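PDB 2HJ3: sulfhydryl oxidase Erv1p from Arabidopsis thaliana, which uses FAD to oxidise thiols to disulfides at the expense of molecular oxygen, supporting import and folding of small cysteine-containing proteins in the mitochondrial intermembrane space. Local coordinates for residues S78-N86 with V96-A104; Y28-K37 with P68-E76. All blocks are in the same frame, centred on the assembly; numbering follows the deposited sequence.

Contact 1 (S78-N86 with V96-A104); sequences SQWLCHVHN and VFPCERVDA. With FAD (flavin-adenine dinucleotide), chain K; SO4 (sulfate ion), chain F.
Cys82 turns its SG away from its own amide nitrogen (chi1 173°) and reaches off helix 74-91 to meet Cys99, whose own SG lies anti to its carbonyl carbon (chi1 -59°). The two close a disulfide, SG to SG 2.0 Å, with chi3 at -87°. Cys99 SG also sits over the face of the His83 ring, 3.7 Å from CE1, while Val102 CG1 packs on Cys82 CB at 3.5 Å. One turn further on, Asn86 grips the backbone of Phe97 at two points: its OD1 accepts from Phe97 N at 2.9 Å, the donor standing out of the carbonyl plane, and its ND2 gives to a lone pair of Phe97 O, also at 2.9 Å. Val96 CG1 lies 3.4 Å from Asn86 CG, the two side chains crossing at about a right angle. Cys82, His85, Asn86 and Asn89 belong to the C-x-x-H-N-x-x-N motif of the ERV/ALR family, which here forms part of the adenine end of the FAD pocket. The adenine lies between ring faces of His85 and Phe97, and His85 NE2 donates to phosphate oxygen O1A at 2.6 Å. A sulfate, probably from the crystallisation liquor, accepts from both His83 ND1 and Asn86 ND2.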
loop_
_atom_site.group_PDB
_atom_site.type_symbol
_atom_site.label_atom_id
_atom_site.label_comp_id
_atom_site.label_asym_id
_atom_site.label_seq_id
_atom_site.Cartn_x
_atom_site.Cartn_y
_atom_site.Cartn_z
ATOM N N SER A 78 10.955 7.869 -7.308
ATOM C CA SER A 78 10.544 7.109 -8.492
ATOM C C SER A 78 11.646 6.150 -8.900
ATOM O O SER A 78 11.400 4.969 -9.136
ATOM C CB SER A 78 10.298 8.031 -9.681
ATOM O OG SER A 78 9.382 9.046 -9.370
ATOM N N GLN A 79 12.863 6.676 -9.003
ATOM C CA GLN A 79 14.016 5.874 -9.405
ATOM C C GLN A 79 14.272 4.776 -8.392
ATOM O O GLN A 79 14.328 3.595 -8.741
ATOM C CB GLN A 79 15.259 6.757 -9.528
ATOM C CG GLN A 79 15.154 7.842 -10.590
ATOM C CD GLN A 79 15.076 7.270 -11.988
ATOM O OE1 GLN A 79 14.299 7.747 -12.818
ATOM N NE2 GLN A 79 15.888 6.248 -12.265
ATOM N N TRP A 80 14.419 5.168 -7.131
ATOM C CA TRP A 80 14.676 4.210 -6.070
ATOM C C TRP A 80 13.686 3.047 -6.115
ATOM O O TRP A 80 14.078 1.881 -6.059
ATOM C CB TRP A 80 14.593 4.897 -4.703
ATOM C CG TRP A 80 14.757 3.932 -3.573
ATOM C CD1 TRP A 80 15.923 3.407 -3.107
ATOM C CD2 TRP A 80 13.709 3.307 -2.827
ATOM N NE1 TRP A 80 15.670 2.484 -2.115
ATOM C CE2 TRP A 80 14.317 2.403 -1.925
ATOM C CE3 TRP A 80 12.314 3.420 -2.835
ATOM C CZ2 TRP A 80 13.579 1.615 -1.039
ATOM C CZ3 TRP A 80 11.578 2.638 -1.956
ATOM C CH2 TRP A 80 12.214 1.745 -1.068
ATOM N N LEU A 81 12.400 3.368 -6.220
ATOM C CA LEU A 81 11.363 2.337 -6.253
ATOM C C LEU A 81 11.524 1.428 -7.471
ATOM O O LEU A 81 11.211 0.244 -7.415
ATOM C CB LEU A 81 9.978 2.992 -6.259
ATOM C CG LEU A 81 8.789 2.116 -5.858
ATOM C CD1 LEU A 81 9.048 1.440 -4.518
ATOM C CD2 LEU A 81 7.551 2.985 -5.783
ATOM N N CYS A 82 12.019 1.992 -8.569
ATOM C CA CYS A 82 12.236 1.223 -9.790
ATOM C C CYS A 82 13.424 0.285 -9.616
ATOM O O CYS A 82 13.404 -0.857 -10.093
ATOM C CB CYS A 82 12.474 2.166 -10.970
ATOM S SG CYS A 82 12.969 1.358 -12.529
ATOM N N HIS A 83 14.457 0.758 -8.916
ATOM C CA HIS A 83 15.647 -0.068 -8.688
ATOM C C HIS A 83 15.295 -1.210 -7.761
ATOM O O HIS A 83 15.761 -2.337 -7.930
ATOM C CB HIS A 83 16.787 0.759 -8.078
ATOM C CG HIS A 83 17.313 1.821 -8.990
ATOM N ND1 HIS A 83 17.834 1.539 -10.234
ATOM C CD2 HIS A 83 17.325 3.169 -8.875
ATOM C CE1 HIS A 83 18.131 2.667 -10.852
ATOM N NE2 HIS A 83 17.831 3.671 -10.050
ATOM N N VAL A 84 14.468 -0.909 -6.768
ATOM C CA VAL A 84 14.048 -1.928 -5.827
ATOM C C VAL A 84 13.259 -2.980 -6.587
ATOM O O VAL A 84 13.523 -4.171 -6.465
ATOM C CB VAL A 84 13.194 -1.312 -4.704
ATOM C CG1 VAL A 84 12.369 -2.393 -4.006
ATOM C CG2 VAL A 84 14.113 -0.613 -3.707
ATOM N N HIS A 85 12.307 -2.536 -7.398
ATOM C CA HIS A 85 11.501 -3.465 -8.178
ATOM C C HIS A 85 12.397 -4.313 -9.092
ATOM O O HIS A 85 12.132 -5.497 -9.302
ATOM C CB HIS A 85 10.470 -2.693 -9.002
ATOM C CG HIS A 85 9.384 -3.550 -9.577
ATOM N ND1 HIS A 85 8.276 -3.020 -10.206
ATOM C CD2 HIS A 85 9.226 -4.893 -9.606
ATOM C CE1 HIS A 85 7.481 -4.002 -10.592
ATOM N NE2 HIS A 85 8.033 -5.149 -10.239
ATOM N N ASN A 86 13.464 -3.723 -9.625
ATOM C CA ASN A 86 14.361 -4.486 -10.501
ATOM C C ASN A 86 15.130 -5.588 -9.776
ATOM O O ASN A 86 15.365 -6.655 -10.335
ATOM C CB ASN A 86 15.340 -3.562 -11.227
ATOM C CG ASN A 86 14.723 -2.931 -12.446
ATOM O OD1 ASN A 86 13.889 -3.541 -13.102
ATOM N ND2 ASN A 86 15.137 -1.718 -12.770
ATOM N N VAL A 96 14.327 -6.543 -16.735
ATOM C CA VAL A 96 14.705 -5.430 -15.864
ATOM C C VAL A 96 14.319 -4.149 -16.600
ATOM O O VAL A 96 14.746 -3.913 -17.731
ATOM C CB VAL A 96 16.225 -5.453 -15.554
ATOM C CG1 VAL A 96 16.679 -4.124 -14.962
ATOM C CG2 VAL A 96 16.522 -6.586 -14.574
ATOM N N PHE A 97 13.500 -3.338 -15.941
ATOM C CA PHE A 97 12.958 -2.102 -16.491
ATOM C C PHE A 97 13.946 -0.943 -16.460
ATOM O O PHE A 97 14.640 -0.752 -15.469
ATOM C CB PHE A 97 11.693 -1.749 -15.684
ATOM C CG PHE A 97 10.912 -0.588 -16.224
ATOM C CD1 PHE A 97 9.851 -0.792 -17.100
ATOM C CD2 PHE A 97 11.214 0.715 -15.832
ATOM C CE1 PHE A 97 9.100 0.287 -17.576
ATOM C CE2 PHE A 97 10.467 1.802 -16.305
ATOM C CZ PHE A 97 9.413 1.587 -17.173
ATOM N N PRO A 98 14.031 -0.160 -17.555
ATOM C CA PRO A 98 14.948 0.989 -17.616
ATOM C C PRO A 98 14.346 2.125 -16.800
ATOM O O PRO A 98 13.382 2.771 -17.219
ATOM C CB PRO A 98 15.011 1.307 -19.106
ATOM C CG PRO A 98 13.651 0.896 -19.598
ATOM C CD PRO A 98 13.406 -0.406 -18.870
ATOM N N CYS A 99 14.927 2.371 -15.632
ATOM C CA CYS A 99 14.407 3.385 -14.730
ATOM C C CYS A 99 14.381 4.820 -15.213
ATOM O O CYS A 99 14.051 5.721 -14.445
ATOM C CB CYS A 99 15.136 3.308 -13.396
ATOM S SG CYS A 99 14.979 1.683 -12.601
ATOM N N GLU A 100 14.716 5.043 -16.474
ATOM C CA GLU A 100 14.696 6.396 -17.011
ATOM C C GLU A 100 13.332 6.620 -17.617
ATOM O O GLU A 100 12.950 7.743 -17.928
ATOM C CB GLU A 100 15.752 6.557 -18.092
ATOM C CG GLU A 100 17.158 6.376 -17.597
ATOM C CD GLU A 100 18.077 5.916 -18.701
ATOM O OE1 GLU A 100 18.169 6.613 -19.742
ATOM O OE2 GLU A 100 18.700 4.849 -18.522
ATOM N N ARG A 101 12.605 5.524 -17.776
ATOM C CA ARG A 101 11.273 5.552 -18.350
ATOM C C ARG A 101 10.174 5.397 -17.309
ATOM O O ARG A 101 9.002 5.347 -17.684
ATOM C CB ARG A 101 11.105 4.425 -19.378
ATOM C CG ARG A 101 11.958 4.511 -20.644
ATOM C CD ARG A 101 11.758 3.235 -21.472
ATOM N NE ARG A 101 12.466 3.243 -22.752
ATOM C CZ ARG A 101 12.617 2.173 -23.533
ATOM N NH1 ARG A 101 12.115 0.997 -23.169
ATOM N NH2 ARG A 101 13.266 2.278 -24.687
ATOM N N VAL A 102 10.513 5.307 -16.019
ATOM C CA VAL A 102 9.454 5.140 -15.016
ATOM C C VAL A 102 8.363 6.175 -15.177
ATOM O O VAL A 102 7.187 5.836 -15.147
ATOM C CB VAL A 102 9.949 5.225 -13.544
ATOM C CG1 VAL A 102 10.144 3.829 -12.989
ATOM C CG2 VAL A 102 11.214 6.039 -13.452
ATOM N N ASP A 103 8.755 7.435 -15.350
ATOM C CA ASP A 103 7.782 8.509 -15.512
ATOM C C ASP A 103 6.930 8.337 -16.765
ATOM O O ASP A 103 5.837 8.894 -16.862
ATOM C CB ASP A 103 8.477 9.873 -15.540
ATOM C CG ASP A 103 8.986 10.292 -14.180
ATOM O OD1 ASP A 103 8.619 9.647 -13.179
ATOM O OD2 ASP A 103 9.745 11.272 -14.099
ATOM N N ALA A 104 7.427 7.565 -17.723
ATOM C CA ALA A 104 6.675 7.325 -18.948
ATOM C C ALA A 104 5.686 6.184 -18.701
ATOM O O ALA A 104 4.605 6.148 -19.286
ATOM C CB ALA A 104 7.629 6.969 -20.094
HETATM P PA FAD K . 5.466 -6.959 -11.680
HETATM O O1A FAD K . 6.882 -7.184 -11.274
HETATM O O2A FAD K . 4.275 -7.264 -10.832
HETATM O O5B FAD K . 4.912 -5.748 -12.494
HETATM C C5B FAD K . 4.149 -4.554 -12.481
HETATM C C4B FAD K . 4.209 -4.186 -13.948
HETATM O O4B FAD K . 4.783 -2.884 -13.659
HETATM C C3B FAD K . 4.953 -4.717 -15.206
HETATM O O3B FAD K . 4.173 -5.614 -15.997
HETATM C C2B FAD K . 5.457 -3.494 -15.837
HETATM O O2B FAD K . 4.542 -2.784 -16.612
HETATM C C1B FAD K . 5.848 -2.682 -14.596
HETATM N N9A FAD K . 7.171 -2.690 -14.048
HETATM C C8A FAD K . 8.201 -3.662 -14.000
HETATM N N7A FAD K . 9.350 -3.364 -13.473
HETATM C C5A FAD K . 9.163 -2.047 -13.070
HETATM C C6A FAD K . 9.978 -1.061 -12.477
HETATM N N6A FAD K . 11.269 -1.365 -12.233
HETATM N N1A FAD K . 9.431 0.197 -12.260
HETATM C C2A FAD K . 8.181 0.586 -12.618
HETATM N N3A FAD K . 7.367 -0.427 -13.171
HETATM C C4A FAD K . 7.930 -1.715 -13.398
HETATM N N1 FAD K . 7.609 -12.391 -5.596
HETATM C C2 FAD K . 8.366 -13.523 -5.350
HETATM O O2 FAD K . 8.150 -14.619 -5.901
HETATM N N3 FAD K . 9.382 -13.252 -4.450
HETATM C C4 FAD K . 9.635 -11.990 -3.858
HETATM O O4 FAD K . 10.560 -12.055 -2.983
HETATM C C4X FAD K . 8.848 -10.891 -4.160
HETATM N N5 FAD K . 8.932 -9.601 -3.531
HETATM C C5X FAD K . 8.049 -8.508 -3.699
HETATM C C6 FAD K . 8.196 -7.328 -2.937
HETATM C C7 FAD K . 7.247 -6.274 -3.105
HETATM C C7M FAD K . 7.417 -5.045 -2.200
HETATM C C8 FAD K . 6.179 -6.380 -4.050
HETATM C C8M FAD K . 5.120 -5.356 -4.439
HETATM C C9 FAD K . 6.053 -7.572 -4.777
HETATM C C9A FAD K . 6.905 -8.697 -4.629
HETATM N N10 FAD K . 6.979 -10.027 -5.289
HETATM C C10 FAD K . 7.773 -11.126 -5.069
HETATM C "C1'" FAD K . 6.152 -10.191 -6.437
HETATM C "C2'" FAD K . 6.671 -9.838 -7.792
HETATM O "O2'" FAD K . 7.657 -8.762 -7.681
HETATM C "C3'" FAD K . 5.646 -9.760 -8.882
HETATM O "O3'" FAD K . 4.800 -8.654 -8.614
HETATM C "C4'" FAD K . 4.944 -10.910 -9.586
HETATM O "O4'" FAD K . 5.900 -11.978 -9.835
HETATM C "C5'" FAD K . 4.351 -10.633 -10.907
HETATM O "O5'" FAD K . 5.240 -10.207 -11.944
HETATM P P FAD K . 4.711 -9.437 -13.197
HETATM O O1P FAD K . 5.691 -10.069 -14.074
HETATM O O2P FAD K . 3.253 -9.477 -13.458
HETATM O O3P FAD K . 5.256 -7.940 -12.917
HETATM S S SO4 F . 18.736 -1.535 -12.102
HETATM O O1 SO4 F . 19.969 -1.158 -11.393
HETATM O O2 SO4 F . 18.708 -2.995 -12.291
HETATM O O3 SO4 F . 17.565 -1.109 -11.312
HETATM O O4 SO4 F . 18.702 -0.868 -13.417
#

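Contact 2 (Y28-K37 with P68-E76). With SO4 (sulfate ion), chain C.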
loop_
_atom_site.group_PDB
_atom_site.type_symbol
_atom_site.label_atom_id
_atom_site.label_comp_id
_atom_site.label_asym_id
_atom_site.label_seq_id
_atom_site.Cartn_x
_atom_site.Cartn_y
_atom_site.Cartn_z
ATOM N N TYR A 28 4.465 11.742 -5.895
ATOM C CA TYR A 28 5.324 12.324 -4.865
ATOM C C TYR A 28 5.743 13.734 -5.296
ATOM O O TYR A 28 6.102 13.960 -6.448
ATOM C CB TYR A 28 6.560 11.448 -4.649
ATOM C CG TYR A 28 7.280 11.703 -3.339
ATOM C CD1 TYR A 28 6.672 11.409 -2.115
ATOM C CD2 TYR A 28 8.570 12.234 -3.321
ATOM C CE1 TYR A 28 7.339 11.635 -0.905
ATOM C CE2 TYR A 28 9.241 12.461 -2.122
ATOM C CZ TYR A 28 8.623 12.158 -0.916
ATOM O OH TYR A 28 9.301 12.359 0.273
ATOM N N PRO A 29 5.697 14.704 -4.376
ATOM C CA PRO A 29 6.083 16.068 -4.748
ATOM C C PRO A 29 7.559 16.304 -5.086
ATOM O O PRO A 29 8.460 15.600 -4.610
ATOM C CB PRO A 29 5.610 16.897 -3.554
ATOM C CG PRO A 29 5.733 15.947 -2.414
ATOM C CD PRO A 29 5.213 14.650 -2.987
ATOM N N GLU A 30 7.790 17.303 -5.930
ATOM C CA GLU A 30 9.137 17.667 -6.344
ATOM C C GLU A 30 9.892 18.108 -5.098
ATOM O O GLU A 30 11.009 17.670 -4.849
ATOM C CB GLU A 30 9.069 18.801 -7.375
ATOM C CG GLU A 30 10.412 19.416 -7.764
ATOM C CD GLU A 30 11.365 18.430 -8.425
ATOM O OE1 GLU A 30 10.949 17.276 -8.702
ATOM O OE2 GLU A 30 12.530 18.822 -8.674
ATOM N N LYS A 31 9.254 18.975 -4.317
ATOM C CA LYS A 31 9.817 19.480 -3.071
ATOM C C LYS A 31 8.876 19.019 -1.963
ATOM O O LYS A 31 7.971 19.750 -1.561
ATOM C CB LYS A 31 9.881 21.013 -3.098
ATOM C CG LYS A 31 10.715 21.580 -4.244
ATOM C CD LYS A 31 10.680 23.109 -4.272
ATOM C CE LYS A 31 11.443 23.652 -5.479
ATOM N NZ LYS A 31 11.401 25.146 -5.583
ATOM N N PRO A 32 9.075 17.792 -1.460
ATOM C CA PRO A 32 8.232 17.240 -0.398
ATOM C C PRO A 32 8.450 17.894 0.957
ATOM O O PRO A 32 9.538 18.394 1.242
ATOM C CB PRO A 32 8.627 15.771 -0.382
ATOM C CG PRO A 32 10.088 15.845 -0.688
ATOM C CD PRO A 32 10.129 16.833 -1.839
ATOM N N THR A 33 7.405 17.889 1.785
ATOM C CA THR A 33 7.492 18.450 3.124
ATOM C C THR A 33 8.200 17.427 3.998
ATOM O O THR A 33 8.417 16.284 3.593
ATOM C CB THR A 33 6.095 18.718 3.747
ATOM O OG1 THR A 33 5.396 17.477 3.900
ATOM C CG2 THR A 33 5.276 19.669 2.872
ATOM N N ARG A 34 8.549 17.838 5.206
ATOM C CA ARG A 34 9.235 16.963 6.144
ATOM C C ARG A 34 8.375 15.748 6.487
ATOM O O ARG A 34 8.893 14.647 6.687
ATOM C CB ARG A 34 9.571 17.759 7.403
ATOM C CG ARG A 34 10.420 17.051 8.436
ATOM C CD ARG A 34 10.933 18.084 9.432
ATOM N NE ARG A 34 11.523 17.495 10.632
ATOM C CZ ARG A 34 12.051 18.208 11.625
ATOM N NH1 ARG A 34 12.065 19.537 11.563
ATOM N NH2 ARG A 34 12.558 17.593 12.686
ATOM N N GLN A 35 7.060 15.939 6.541
ATOM C CA GLN A 35 6.172 14.835 6.875
ATOM C C GLN A 35 6.006 13.855 5.711
ATOM O O GLN A 35 6.011 12.639 5.908
ATOM C CB GLN A 35 4.797 15.358 7.313
ATOM C CG GLN A 35 3.943 14.286 7.986
ATOM C CD GLN A 35 2.538 14.761 8.315
ATOM O OE1 GLN A 35 1.770 15.061 7.370
ATOM N NE2 GLN A 35 2.203 14.828 9.521
ATOM N N GLN A 36 5.849 14.380 4.504
ATOM C CA GLN A 36 5.696 13.519 3.341
ATOM C C GLN A 36 6.919 12.619 3.189
ATOM O O GLN A 36 6.805 11.456 2.813
ATOM C CB GLN A 36 5.497 14.362 2.085
ATOM C CG GLN A 36 4.252 15.211 2.138
ATOM C CD GLN A 36 4.141 16.152 0.963
ATOM O OE1 GLN A 36 5.055 16.987 0.773
ATOM N NE2 GLN A 36 3.134 16.060 0.231
ATOM N N LYS A 37 8.090 13.162 3.505
ATOM C CA LYS A 37 9.330 12.408 3.414
ATOM C C LYS A 37 9.296 11.305 4.465
ATOM O O LYS A 37 9.618 10.148 4.191
ATOM C CB LYS A 37 10.518 13.345 3.647
ATOM C CG LYS A 37 11.878 12.711 3.385
ATOM C CD LYS A 37 13.019 13.729 3.454
ATOM C CE LYS A 37 14.376 13.055 3.219
ATOM N NZ LYS A 37 15.539 14.002 3.242
ATOM N N PRO A 68 18.443 2.023 1.471
ATOM C CA PRO A 68 17.392 2.844 2.081
ATOM C C PRO A 68 16.645 3.726 1.083
ATOM O O PRO A 68 17.214 4.189 0.093
ATOM C CB PRO A 68 18.148 3.642 3.153
ATOM C CG PRO A 68 19.547 3.712 2.628
ATOM C CD PRO A 68 19.768 2.339 2.039
ATOM N N ALA A 69 15.364 3.948 1.353
ATOM C CA ALA A 69 14.523 4.760 0.482
ATOM C C ALA A 69 15.067 6.168 0.254
ATOM O O ALA A 69 15.455 6.843 1.196
ATOM C CB ALA A 69 13.099 4.840 1.057
ATOM N N GLN A 70 15.085 6.601 -1.005
ATOM C CA GLN A 70 15.550 7.944 -1.363
ATOM C C GLN A 70 14.278 8.762 -1.549
ATOM O O GLN A 70 13.655 8.717 -2.612
ATOM C CB GLN A 70 16.323 7.928 -2.687
ATOM C CG GLN A 70 17.558 7.037 -2.740
ATOM C CD GLN A 70 18.816 7.756 -2.302
ATOM O OE1 GLN A 70 19.095 8.861 -2.756
ATOM N NE2 GLN A 70 19.588 7.124 -1.428
ATOM N N ALA A 71 13.894 9.509 -0.519
ATOM C CA ALA A 71 12.666 10.297 -0.575
ATOM C C ALA A 71 12.885 11.794 -0.682
ATOM O O ALA A 71 11.968 12.578 -0.432
ATOM C CB ALA A 71 11.805 9.987 0.645
ATOM N N GLY A 72 14.086 12.190 -1.078
ATOM C CA GLY A 72 14.393 13.603 -1.190
ATOM C C GLY A 72 13.543 14.354 -2.189
ATOM O O GLY A 72 13.373 15.566 -2.061
ATOM N N SER A 73 13.017 13.649 -3.184
ATOM C CA SER A 73 12.184 14.277 -4.207
ATOM C C SER A 73 11.504 13.229 -5.084
ATOM O O SER A 73 11.771 12.030 -4.960
ATOM C CB SER A 73 13.027 15.202 -5.089
ATOM O OG SER A 73 14.030 14.475 -5.784
ATOM N N GLN A 74 10.632 13.691 -5.972
ATOM C CA GLN A 74 9.896 12.807 -6.867
ATOM C C GLN A 74 10.822 11.938 -7.712
ATOM O O GLN A 74 10.580 10.739 -7.877
ATOM C CB GLN A 74 8.977 13.634 -7.776
ATOM C CG GLN A 74 7.927 12.844 -8.569
ATOM C CD GLN A 74 8.494 12.110 -9.777
ATOM O OE1 GLN A 74 9.337 12.637 -10.500
ATOM N NE2 GLN A 74 8.012 10.902 -10.011
ATOM N N GLU A 75 11.891 12.531 -8.232
ATOM C CA GLU A 75 12.822 11.783 -9.068
ATOM C C GLU A 75 13.576 10.708 -8.301
ATOM O O GLU A 75 13.710 9.585 -8.783
ATOM C CB GLU A 75 13.821 12.722 -9.741
ATOM C CG GLU A 75 14.492 12.093 -10.952
ATOM C CD GLU A 75 15.627 12.931 -11.510
ATOM O OE1 GLU A 75 15.435 14.154 -11.694
ATOM O OE2 GLU A 75 16.709 12.357 -11.776
ATOM N N GLU A 76 14.063 11.033 -7.108
ATOM C CA GLU A 76 14.810 10.055 -6.319
ATOM C C GLU A 76 13.932 8.896 -5.860
ATOM O O GLU A 76 14.372 7.750 -5.834
ATOM C CB GLU A 76 15.446 10.715 -5.086
ATOM C CG GLU A 76 16.289 11.946 -5.381
ATOM C CD GLU A 76 16.940 12.519 -4.133
ATOM O OE1 GLU A 76 16.383 12.338 -3.031
ATOM O OE2 GLU A 76 18.001 13.162 -4.253
HETATM S S SO4 C . 8.213 21.520 6.084
HETATM O O1 SO4 C . 8.462 21.999 7.461
HETATM O O2 SO4 C . 7.814 20.102 6.144
HETATM O O3 SO4 C . 7.132 22.319 5.466
HETATM O O4 SO4 C . 9.441 21.655 5.275
HETATM O O HOH W 1 12.563 15.441 -8.542
#
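This is loop-on-loop packing at one end of the four-helix bundle, where the link from helix 10-27 to helix 34-50 runs against the link from helix 54-66 to helix 74-91. Tyr28 and Ala71 are its buried pair. A first torsion of -162° swings the tyrosine ring to the side of its carbonyl carbon and carries it edge-on along the opposite backbone, with CD2 3.6 Å from Ser73 C. At the far end the hydroxyl donates to Ala71 O at 2.8 Å, in the carbonyl plane and on a lone pair. The methyl of Ala71 touches two side chains, CB being 3.5 Å from Tyr28 OH and 3.9 Å from Lys37 CG. Phe77 meets the tyrosine ring with its plane turned by about 60°.

Both links end in a helix start. Thr33 and Gln36 form a capping box: Gln36 N gives to Thr33 OG1 at 3.2 Å, and Thr33 N returns a bond of 2.7 Å to Gln36 OE1 on a lone pair in its plane. Arg34 N, at the same helix end, donates to a sulfate that probably came from the crystallisation liquor. Ser73 holds the N-cap position of helix 74-91, and its CB rests 3.2 Å from Glu30 O. Alongside, Pro32 lays CG and CD on the backbone of the other link, CD 3.5 Å from Gly72 O. The first part of the Gln74 side chain, CB and CG, lies against Tyr28 O; the chain then bends at chi2 (-77°) and leads its amide away, so that NE2 donates to Ala25 O near the end of helix 10-27. A water accepts from Glu75 N beside the carboxylate of Glu30.

In the fold
Both segments of contact 2 precede those of contact 1 in the sequence, and the two contacts share helix 74-91: contact 2 uses its first turn, contact 1 the turns beyond. Their centres are about 16 Å apart, yet they touch. Trp80 lies on the link of contact 2, with CE2 3.4 Å from Ala69 CA, and its NE1 donates to Asn67 O. Gln74 reaches across too, through a weak hydrogen bond from NE2 to Asp103 OD1, and its carbonyl accepts from Ser78 OG. Contact 1 lines the FAD pocket directly, whereas contact 2 stands back from it, the Gln74 side chain being about 11 Å from the cofactor.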